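PDB 5UZ8: cadherin-23 from Mus musculus, which is a calcium-binding cell-adhesion protein of the cadherin family, linked to hearing and probably to the mechanotransduction of sound. Local coordinates for residues 122-127 with 212-217; 134-139 with 169-174; 178-183 with 249-254. One frame throughout, in Å; residues are numbered along the deposited sequence.

Contact 1. Residues 122-127 with 212-217; sequences QEAVFE and RVLDVN. With CA (calcium ion), chain F; CA (calcium ion), chain G; CA (calcium ion), chain E.
One face of the Phe126 ring carries the methyl CD1 of Leu214, a CH-pi contact 4.1 Å from the ring centroid and almost on its normal, while the carbonyl O of Asp215 lies at the ring's edge. Phe126 and Leu214 are paired in neighbouring parallel strands of a cadherin repeat's Greek-key beta sandwich, 204-214 being the last of the repeat and 121-126 at the edge of its sheet. Ala124 CB extends the same apolar row, 3.9 Å from Leu214 CD1. At the far end the Arg212 guanidinium takes Gln122 OE1 at its edge: NE donates over 2.9 Å, from above the amide plane and at a bent N-H...O angle of 140°. Backbone bonds from Arg212 N, Val125 N, Leu214 N and Glu127 N follow along the strands.

Glu127 has CG between its backbone N and carbonyl carbon (chi1 64°) and then runs extended, which brings its carboxylate between two calcium ions; Arg179 is a further polar partner of Glu127 and Asp215. Glu127 OE1 binds one ion at 2.4 Å. Glu127 OE2 binds the other at 2.3 Å, beside Asp215 OD1 and Val216 O, and the anti lone pair of Glu127 OE2 accepts a nearly straight 3.0 Å bond from Val216 N.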
loop_
_atom_site.group_PDB
_atom_site.type_symbol
_atom_site.label_atom_id
_atom_site.label_comp_id
_atom_site.label_asym_id
_atom_site.label_seq_id
_atom_site.Cartn_x
_atom_site.Cartn_y
_atom_site.Cartn_z
ATOM N N GLN A 122 5.294 6.266 0.907
ATOM C CA GLN A 122 6.743 6.249 0.713
ATOM C C GLN A 122 7.473 6.461 2.031
ATOM O O GLN A 122 7.043 7.288 2.856
ATOM C CB GLN A 122 7.186 7.316 -0.289
ATOM C CG GLN A 122 8.714 7.386 -0.458
ATOM C CD GLN A 122 9.151 8.174 -1.683
ATOM O OE1 GLN A 122 10.347 8.539 -1.833
ATOM N NE2 GLN A 122 8.199 8.430 -2.580
ATOM N N GLU A 123 8.535 5.687 2.230
ATOM C CA GLU A 123 9.468 5.935 3.330
ATOM C C GLU A 123 10.884 5.681 2.866
ATOM O O GLU A 123 11.094 4.949 1.899
ATOM C CB GLU A 123 9.208 5.028 4.524
ATOM C CG GLU A 123 7.908 5.234 5.257
ATOM C CD GLU A 123 7.764 6.562 5.963
ATOM O OE1 GLU A 123 8.788 7.246 6.252
ATOM O OE2 GLU A 123 6.561 6.907 6.207
ATOM N N ALA A 124 11.832 6.267 3.580
ATOM C CA ALA A 124 13.251 6.018 3.346
ATOM C C ALA A 124 13.810 5.387 4.591
ATOM O O ALA A 124 13.520 5.856 5.719
ATOM C CB ALA A 124 13.988 7.315 3.055
ATOM N N VAL A 125 14.621 4.358 4.417
ATOM C CA VAL A 125 15.220 3.658 5.537
ATOM C C VAL A 125 16.670 3.421 5.232
ATOM O O VAL A 125 17.010 3.222 4.079
ATOM C CB VAL A 125 14.531 2.318 5.856
ATOM C CG1 VAL A 125 13.070 2.562 6.278
ATOM C CG2 VAL A 125 14.601 1.336 4.696
ATOM N N PHE A 126 17.505 3.381 6.259
ATOM C CA PHE A 126 18.913 3.044 6.065
ATOM C C PHE A 126 19.052 1.550 5.791
ATOM O O PHE A 126 18.297 0.737 6.302
ATOM C CB PHE A 126 19.770 3.484 7.252
ATOM C CG PHE A 126 20.000 4.977 7.309
ATOM C CD1 PHE A 126 20.988 5.573 6.532
ATOM C CD2 PHE A 126 19.213 5.788 8.123
ATOM C CE1 PHE A 126 21.192 6.951 6.565
ATOM C CE2 PHE A 126 19.403 7.169 8.155
ATOM C CZ PHE A 126 20.391 7.748 7.385
ATOM N N GLU A 127 20.014 1.207 4.949
ATOM C CA GLU A 127 20.262 -0.172 4.564
ATOM C C GLU A 127 20.601 -1.099 5.720
ATOM O O GLU A 127 20.424 -2.325 5.594
ATOM C CB GLU A 127 21.336 -0.246 3.457
ATOM C CG GLU A 127 22.720 0.251 3.851
ATOM C CD GLU A 127 23.747 -0.008 2.769
ATOM O OE1 GLU A 127 23.732 -1.128 2.209
ATOM O OE2 GLU A 127 24.523 0.920 2.412
ATOM N N ARG A 212 12.753 3.678 -0.187
ATOM C CA ARG A 212 14.062 4.094 -0.681
ATOM C C ARG A 212 15.094 3.734 0.373
ATOM O O ARG A 212 14.876 3.944 1.565
ATOM C CB ARG A 212 14.091 5.569 -1.028
ATOM C CG ARG A 212 13.070 5.915 -2.106
ATOM C CD ARG A 212 13.318 7.263 -2.782
ATOM N NE ARG A 212 12.263 7.518 -3.737
ATOM C CZ ARG A 212 12.190 7.000 -4.964
ATOM N NH1 ARG A 212 13.170 6.239 -5.467
ATOM N NH2 ARG A 212 11.123 7.276 -5.703
ATOM N N VAL A 213 16.204 3.153 -0.075
ATOM C CA VAL A 213 17.194 2.589 0.831
ATOM C C VAL A 213 18.373 3.540 0.859
ATOM O O VAL A 213 19.032 3.751 -0.156
ATOM C CB VAL A 213 17.636 1.205 0.358
ATOM C CG1 VAL A 213 18.640 0.587 1.328
ATOM C CG2 VAL A 213 16.426 0.313 0.210
ATOM N N LEU A 214 18.626 4.101 2.023
ATOM C CA LEU A 214 19.689 5.097 2.211
ATOM C C LEU A 214 21.033 4.440 2.517
ATOM O O LEU A 214 21.093 3.428 3.209
ATOM C CB LEU A 214 19.300 6.063 3.339
ATOM C CG LEU A 214 17.943 6.729 3.151
ATOM C CD1 LEU A 214 17.604 7.592 4.360
ATOM C CD2 LEU A 214 17.906 7.543 1.871
ATOM N N ASP A 215 22.115 5.065 2.045
ATOM C CA ASP A 215 23.454 4.488 2.136
ATOM C C ASP A 215 24.012 4.552 3.552
ATOM O O ASP A 215 23.832 5.553 4.258
ATOM C CB ASP A 215 24.389 5.235 1.206
ATOM C CG ASP A 215 25.659 4.487 0.911
ATOM O OD1 ASP A 215 25.627 3.239 0.717
ATOM O OD2 ASP A 215 26.708 5.184 0.850
ATOM N N VAL A 216 24.694 3.488 3.928
ATOM C CA VAL A 216 25.621 3.442 5.053
ATOM C C VAL A 216 26.980 3.161 4.431
ATOM O O VAL A 216 27.076 2.479 3.386
ATOM C CB VAL A 216 25.224 2.285 6.002
ATOM C CG1 VAL A 216 26.254 2.007 7.079
ATOM C CG2 VAL A 216 23.877 2.622 6.599
ATOM N N ASN A 217 28.025 3.720 5.019
ATOM C CA ASN A 217 29.355 3.448 4.495
ATOM C C ASN A 217 29.774 2.046 4.943
ATOM O O ASN A 217 30.422 1.902 5.975
ATOM C CB ASN A 217 30.381 4.470 4.995
ATOM C CG ASN A 217 31.703 4.327 4.278
ATOM O OD1 ASN A 217 31.727 4.014 3.083
ATOM N ND2 ASN A 217 32.799 4.493 4.994
HETATM CA CA CA F . 26.581 1.241 1.405
HETATM CA CA CA G . 25.545 -2.546 1.709
HETATM CA CA CA E . 32.976 3.242 1.273
HETATM O O HOH W 1 9.252 10.159 -5.169
HETATM O O HOH W 2 24.376 -4.189 3.105
#

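Contact 2. Residues 134-139 with 169-174; sequences VILRVT and GDISVL
Strands 134-137 and 170-173 run antiparallel, their axes 4.6 Å apart at closest approach, and the register slips by one residue where Ile135 and Leu136 both face Ile171, a classic beta bulge. Ile171 is gripped on both sides of the slip: its O accepts from Ile135 N, and its N donates to Leu136 O, each over 2.8 Å and nearly straight. Beyond them Val138 N reaches Gly169 O from above the carbonyl plane. Gly169 has a positive phi of 75°, and a side chain there would run into Val138 O.

The side chains divide between the two faces of the sheet. On the inner one Leu136 and Ile171 lie side by side and point the same way, with Leu136 CD2 4.0 Å from Ile171 CB; Ile171 CD1 in turn meets Val138 CG1. Val209 of strand 204-214 packs on all three, so this layer belongs to the hydrophobic core. Near the bulge Ile135 CD1 rests against Val173 CG2 at 3.7 Å.

The other face is mostly polar, though Val134 CG1 lies against Asp170. In one of its two conformers Arg137 starts out with CG opposite the backbone N (chi1 -175°), then bends at chi3, and the guanidinium folds back across Asp170. There Asp170 OD1 sits over the guanidinium face in a salt bridge, 2.7 Å from Arg137 NE, and NH1 adds a weak bond to OD2. The carboxylate and guanidinium planes are only 24° apart. The classic bulge thus sits in an antiparallel pair of the Greek-key beta sandwich of a cadherin repeat, apolar toward the core.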
loop_
_atom_site.group_PDB
_atom_site.type_symbol
_atom_site.label_atom_id
_atom_site.label_comp_id
_atom_site.label_asym_id
_atom_site.label_seq_id
_atom_site.Cartn_x
_atom_site.Cartn_y
_atom_site.Cartn_z
ATOM N N VAL A 134 9.184 -2.200 11.685
ATOM C CA VAL A 134 8.069 -1.702 10.913
ATOM C C VAL A 134 8.495 -0.404 10.246
ATOM O O VAL A 134 9.010 0.510 10.904
ATOM C CB VAL A 134 6.837 -1.416 11.804
ATOM C CG1 VAL A 134 5.735 -0.750 10.993
ATOM C CG2 VAL A 134 6.343 -2.714 12.423
ATOM N N ILE A 135 8.249 -0.318 8.963
ATOM C CA ILE A 135 8.648 0.845 8.162
ATOM C C ILE A 135 7.515 1.857 8.023
ATOM O O ILE A 135 7.739 3.058 8.149
ATOM C CB ILE A 135 9.126 0.410 6.788
ATOM C CG1 ILE A 135 10.424 -0.374 6.946
ATOM C CG2 ILE A 135 9.399 1.619 5.910
ATOM C CD1 ILE A 135 10.863 -1.028 5.673
ATOM N N LEU A 136 6.319 1.365 7.708
ATOM C CA LEU A 136 5.144 2.225 7.597
ATOM C C LEU A 136 3.888 1.369 7.720
ATOM O O LEU A 136 3.956 0.147 7.650
ATOM C CB LEU A 136 5.127 2.928 6.235
ATOM C CG LEU A 136 4.750 1.938 5.126
ATOM C CD1 LEU A 136 3.730 2.491 4.167
ATOM C CD2 LEU A 136 5.974 1.385 4.448
ATOM N N ARG A 137 2.763 2.038 7.909
ATOM C CA ARG A 137 1.477 1.375 7.966
ATOM C C ARG A 137 0.599 1.929 6.842
ATOM O O ARG A 137 0.475 3.131 6.698
ATOM C CB ARG A 137 0.841 1.651 9.328
ATOM C CG ARG A 137 -0.473 0.929 9.590
ATOM C CD ARG A 137 -0.874 1.123 11.049
ATOM N NE ARG A 137 -0.421 0.043 11.907
ATOM C CZ ARG A 137 -0.162 0.146 13.209
ATOM N NH1 ARG A 137 0.209 -0.931 13.900
ATOM N NH2 ARG A 137 -0.264 1.322 13.829
ATOM N N VAL A 138 0.008 1.044 6.054
ATOM C CA VAL A 138 -0.992 1.407 5.071
ATOM C C VAL A 138 -2.369 1.163 5.678
ATOM O O VAL A 138 -2.550 0.221 6.458
ATOM C CB VAL A 138 -0.812 0.652 3.751
ATOM C CG1 VAL A 138 0.592 0.894 3.208
ATOM C CG2 VAL A 138 -1.133 -0.827 3.860
ATOM N N THR A 139 -3.333 2.018 5.323
ATOM C CA THR A 139 -4.691 1.862 5.816
ATOM C C THR A 139 -5.669 2.118 4.667
ATOM O O THR A 139 -5.567 3.143 3.957
ATOM C CB THR A 139 -4.984 2.862 6.959
ATOM O OG1 THR A 139 -4.065 2.671 8.054
ATOM C CG2 THR A 139 -6.414 2.723 7.452
ATOM N N GLY A 169 -1.880 -3.731 8.425
ATOM C CA GLY A 169 -1.221 -3.045 7.316
ATOM C C GLY A 169 0.199 -2.544 7.575
ATOM O O GLY A 169 0.719 -1.802 6.746
ATOM N N ASP A 170 0.823 -2.962 8.672
ATOM C CA ASP A 170 2.219 -2.668 8.954
ATOM C C ASP A 170 3.103 -3.423 7.982
ATOM O O ASP A 170 3.009 -4.663 7.888
ATOM C CB ASP A 170 2.625 -3.089 10.352
ATOM C CG ASP A 170 2.182 -2.102 11.428
ATOM O OD1 ASP A 170 1.971 -0.899 11.136
ATOM O OD2 ASP A 170 2.039 -2.540 12.565
ATOM N N ILE A 171 3.945 -2.677 7.273
ATOM C CA ILE A 171 4.950 -3.243 6.375
ATOM C C ILE A 171 6.286 -3.253 7.116
ATOM O O ILE A 171 6.729 -2.185 7.607
ATOM C CB ILE A 171 5.032 -2.460 5.073
ATOM C CG1 ILE A 171 3.691 -2.588 4.322
ATOM C CG2 ILE A 171 6.167 -3.000 4.194
ATOM C CD1 ILE A 171 3.570 -1.753 3.053
ATOM N N SER A 172 6.887 -4.444 7.198
ATOM C CA SER A 172 8.114 -4.642 7.972
ATOM C C SER A 172 9.243 -5.224 7.129
ATOM O O SER A 172 9.018 -5.804 6.076
ATOM C CB SER A 172 7.874 -5.535 9.183
ATOM O OG SER A 172 7.417 -6.826 8.811
ATOM N N VAL A 173 10.454 -5.072 7.635
ATOM C CA VAL A 173 11.641 -5.642 7.009
ATOM C C VAL A 173 11.650 -7.132 7.293
ATOM O O VAL A 173 11.679 -7.538 8.447
ATOM C CB VAL A 173 12.928 -5.037 7.574
ATOM C CG1 VAL A 173 14.152 -5.678 6.902
ATOM C CG2 VAL A 173 12.937 -3.533 7.350
ATOM N N LEU A 174 11.663 -7.943 6.241
ATOM C CA LEU A 174 11.622 -9.413 6.388
ATOM C C LEU A 174 13.034 -10.033 6.321
ATOM O O LEU A 174 13.305 -11.067 6.930
ATOM C CB LEU A 174 10.681 -9.989 5.318
ATOM C CG LEU A 174 10.506 -11.514 5.233
ATOM C CD1 LEU A 174 9.843 -12.078 6.493
ATOM C CD2 LEU A 174 9.723 -11.875 3.977
#

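Contact 3. Residues 178-183 with 249-254; sequences DREKKD and DQDEGS. With CA (calcium ion), chain E; CA (calcium ion), chain G; CA (calcium ion), chain F; GSH (glutathione), chain L.
Glu180 and Asp251, from loops of two consecutive cadherin repeats, meet on one calcium ion of the interrepeat linker, where a cadherin gathers three. Their carboxylates are turned 85° against each other: Glu180 OE1 binds the shared ion at 2.4 Å and Asp251 OD1 at 2.3 Å. Glu180 is bidentate there, OE2 lying at 2.8 Å from the same ion. A bend at chi2 (72°) turns the Glu180 carboxylate so that OE2 also bridges to a second ion, at 2.2 Å, together with Asp178 OD1 and the glutathione OE1. Asp251 OD2 and both oxygens of Asp249 hold the third, whose shell Asn217, Cys219, Asn255 and Asp299 complete.

Among the hydrogen bonds, two Asx turns shape the loops, Asp178 OD1 accepting from Glu180 N and Asp249 OD1 from Asp251 N. Asp178 OD2 takes glutathione N3 and, in one of two Lys181 conformers, Lys181 NZ on the anti lone pair.

Charge and packing meet at Arg179. Its NH2 forms a 3.0 Å salt bridge with Glu180 OE1. Glu252 CB lies over one guanidinium face, and Gln250 O stands at the edge without a good bonding angle. Replacing Arg179 with an alanine would probably cost Glu180 OE1 its guanidinium partner, though not its calcium, and leave Glu252 CB without the flat group it packs on. A long salt bridge, Arg179 NH1 to Glu252 OE1, works by charge alone, because OE1 lies well out of the guanidinium plane; a water spans the gap, accepting from Arg179 NH1 at 3.0 Å and lying 3.1 Å from Glu252 OE1.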
loop_
_atom_site.group_PDB
_atom_site.type_symbol
_atom_site.label_atom_id
_atom_site.label_comp_id
_atom_site.label_asym_id
_atom_site.label_seq_id
_atom_site.Cartn_x
_atom_site.Cartn_y
_atom_site.Cartn_z
ATOM N N ASP A 178 20.367 -4.136 1.398
ATOM C CA ASP A 178 21.688 -3.770 0.903
ATOM C C ASP A 178 21.490 -2.777 -0.204
ATOM O O ASP A 178 21.093 -3.136 -1.327
ATOM C CB ASP A 178 22.436 -5.023 0.437
ATOM C CG ASP A 178 23.848 -4.731 -0.059
ATOM O OD1 ASP A 178 24.285 -3.546 -0.019
ATOM O OD2 ASP A 178 24.514 -5.696 -0.505
ATOM N N ARG A 179 21.779 -1.508 0.079
ATOM C CA ARG A 179 21.652 -0.487 -0.972
ATOM C C ARG A 179 22.413 -0.818 -2.262
ATOM O O ARG A 179 21.983 -0.476 -3.382
ATOM C CB ARG A 179 22.103 0.866 -0.472
ATOM C CG ARG A 179 21.623 1.992 -1.390
ATOM C CD ARG A 179 22.470 3.231 -1.190
ATOM N NE ARG A 179 23.827 2.948 -1.632
ATOM C CZ ARG A 179 24.247 2.949 -2.896
ATOM N NH1 ARG A 179 23.475 3.365 -3.904
ATOM N NH2 ARG A 179 25.503 2.609 -3.157
ATOM N N GLU A 180 23.575 -1.446 -2.080
ATOM C CA GLU A 180 24.417 -1.752 -3.200
ATOM C C GLU A 180 23.811 -2.830 -4.150
ATOM O O GLU A 180 24.179 -2.895 -5.326
ATOM C CB GLU A 180 25.781 -2.210 -2.695
ATOM C CG GLU A 180 26.712 -1.094 -2.241
ATOM C CD GLU A 180 26.323 -0.436 -0.937
ATOM O OE1 GLU A 180 26.232 0.816 -0.915
ATOM O OE2 GLU A 180 26.099 -1.125 0.068
ATOM N N LYS A 181 22.954 -3.694 -3.612
ATOM C CA LYS A 181 22.226 -4.722 -4.380
ATOM C C LYS A 181 20.990 -4.077 -5.026
ATOM O O LYS A 181 20.742 -4.211 -6.207
ATOM C CB LYS A 181 21.759 -5.877 -3.466
ATOM C CG LYS A 181 22.802 -6.931 -3.081
ATOM C CD LYS A 181 22.164 -8.072 -2.278
ATOM C CE LYS A 181 23.179 -8.957 -1.543
ATOM N NZ LYS A 181 23.741 -8.288 -0.346
ATOM N N LYS A 182 20.215 -3.368 -4.221
ATOM C CA LYS A 182 18.994 -2.738 -4.718
ATOM C C LYS A 182 18.701 -1.521 -3.860
ATOM O O LYS A 182 18.610 -1.627 -2.627
ATOM C CB LYS A 182 17.829 -3.738 -4.648
ATOM C CG LYS A 182 16.540 -3.219 -5.244
ATOM C CD LYS A 182 15.577 -4.318 -5.702
ATOM C CE LYS A 182 14.324 -3.701 -6.322
ATOM N NZ LYS A 182 13.448 -4.729 -6.946
ATOM N N ASP A 183 18.579 -0.372 -4.503
ATOM C CA ASP A 183 18.543 0.888 -3.742
ATOM C C ASP A 183 17.146 1.434 -3.458
ATOM O O ASP A 183 17.003 2.412 -2.733
ATOM C CB ASP A 183 19.419 1.981 -4.377
ATOM C CG ASP A 183 18.962 2.420 -5.750
ATOM O OD1 ASP A 183 17.930 1.964 -6.276
ATOM O OD2 ASP A 183 19.683 3.276 -6.326
ATOM N N ASP A 249 34.970 1.742 -4.891
ATOM C CA ASP A 249 34.222 1.734 -3.645
ATOM C C ASP A 249 32.752 1.763 -4.004
ATOM O O ASP A 249 32.317 2.622 -4.762
ATOM C CB ASP A 249 34.637 2.944 -2.793
ATOM C CG ASP A 249 33.981 2.980 -1.422
ATOM O OD1 ASP A 249 32.738 2.831 -1.312
ATOM O OD2 ASP A 249 34.705 3.229 -0.428
ATOM N N GLN A 250 32.008 0.771 -3.519
ATOM C CA GLN A 250 30.637 0.524 -3.963
ATOM C C GLN A 250 29.572 1.437 -3.333
ATOM O O GLN A 250 28.436 1.431 -3.764
ATOM C CB GLN A 250 30.280 -0.933 -3.696
ATOM C CG GLN A 250 31.167 -1.939 -4.457
ATOM C CD GLN A 250 31.209 -1.665 -5.926
ATOM O OE1 GLN A 250 30.167 -1.738 -6.590
ATOM N NE2 GLN A 250 32.414 -1.426 -6.475
ATOM N N ASP A 251 29.947 2.184 -2.310
ATOM C CA ASP A 251 29.030 3.104 -1.619
ATOM C C ASP A 251 28.656 4.326 -2.473
ATOM O O ASP A 251 28.999 4.424 -3.647
ATOM C CB ASP A 251 29.631 3.517 -0.268
ATOM C CG ASP A 251 29.762 2.351 0.685
ATOM O OD1 ASP A 251 28.767 1.594 0.835
ATOM O OD2 ASP A 251 30.858 2.184 1.287
ATOM N N GLU A 252 27.872 5.212 -1.884
ATOM C CA GLU A 252 27.325 6.370 -2.557
ATOM C C GLU A 252 27.955 7.671 -2.038
ATOM O O GLU A 252 28.214 7.826 -0.847
ATOM C CB GLU A 252 25.806 6.398 -2.296
ATOM C CG GLU A 252 25.047 7.462 -3.070
ATOM C CD GLU A 252 23.533 7.365 -2.916
ATOM O OE1 GLU A 252 23.000 6.630 -2.064
ATOM O OE2 GLU A 252 22.843 8.064 -3.667
ATOM N N GLY A 253 28.102 8.636 -2.933
ATOM C CA GLY A 253 28.476 10.005 -2.526
ATOM C C GLY A 253 29.828 10.038 -1.810
ATOM O O GLY A 253 30.769 9.344 -2.222
ATOM N N SER A 254 29.904 10.809 -0.728
ATOM C CA SER A 254 31.148 10.919 0.032
ATOM C C SER A 254 31.643 9.552 0.539
ATOM O O SER A 254 32.848 9.353 0.672
ATOM C CB SER A 254 31.010 11.926 1.187
ATOM O OG SER A 254 29.972 11.543 2.076
HETATM CA CA CA E . 32.976 3.242 1.273
HETATM CA CA CA G . 25.545 -2.546 1.709
HETATM CA CA CA F . 26.581 1.241 1.405
HETATM N N1 GSH L . 26.837 -9.183 3.255
HETATM C CA1 GSH L . 26.857 -7.866 3.873
HETATM C C1 GSH L . 25.436 -7.433 4.146
HETATM O O11 GSH L . 24.513 -8.186 3.757
HETATM O O12 GSH L . 25.253 -6.329 4.716
HETATM C CB1 GSH L . 27.561 -6.832 2.972
HETATM C CG1 GSH L . 26.820 -6.609 1.654
HETATM C CD1 GSH L . 27.353 -5.393 0.932
HETATM O OE1 GSH L . 27.134 -4.257 1.343
HETATM N N2 GSH L . 28.024 -5.641 -0.187
HETATM C CA2 GSH L . 28.435 -4.601 -1.108
HETATM C C2 GSH L . 27.906 -4.853 -2.490
HETATM O O2 GSH L . 28.529 -4.426 -3.447
HETATM C CB2 GSH L . 29.961 -4.502 -1.103
HETATM S SG2 GSH L . 30.498 -3.997 0.540
HETATM N N3 GSH L . 26.726 -5.480 -2.581
HETATM C CA3 GSH L . 26.045 -5.722 -3.838
HETATM C C3 GSH L . 25.888 -7.199 -4.143
HETATM O O31 GSH L . 25.401 -7.494 -5.258
HETATM O O32 GSH L . 26.202 -8.059 -3.280
HETATM O O HOH W 3 21.038 5.103 -3.905
HETATM O O HOH W 4 26.561 3.437 -5.858
HETATM O O HOH W 2 24.376 -4.189 3.105
#

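The three contacts illustrate how a cadherin repeat passes from core to joint. Contact 2 is the most buried, with aliphatic side chains inside and one ion pair outside; contacts 1 and 3 lie at the surface. Contact 1 touches contact 2 within the same repeat, where Glu123 packs on Ile135 and Leu136, and Val125 on Ile135, and so connects the core to the linker. Contacts 1 and 3 share all three calcium ions, and a probable hydrogen bond joins Glu127 OE1 to Arg179 N. Backbone pairing dominates 134-139 with 169-174, mixes with metal coordination in 122-127 with 212-217, and gives way between 178-183 and 249-254 to coordination, charge and water, across two repeats.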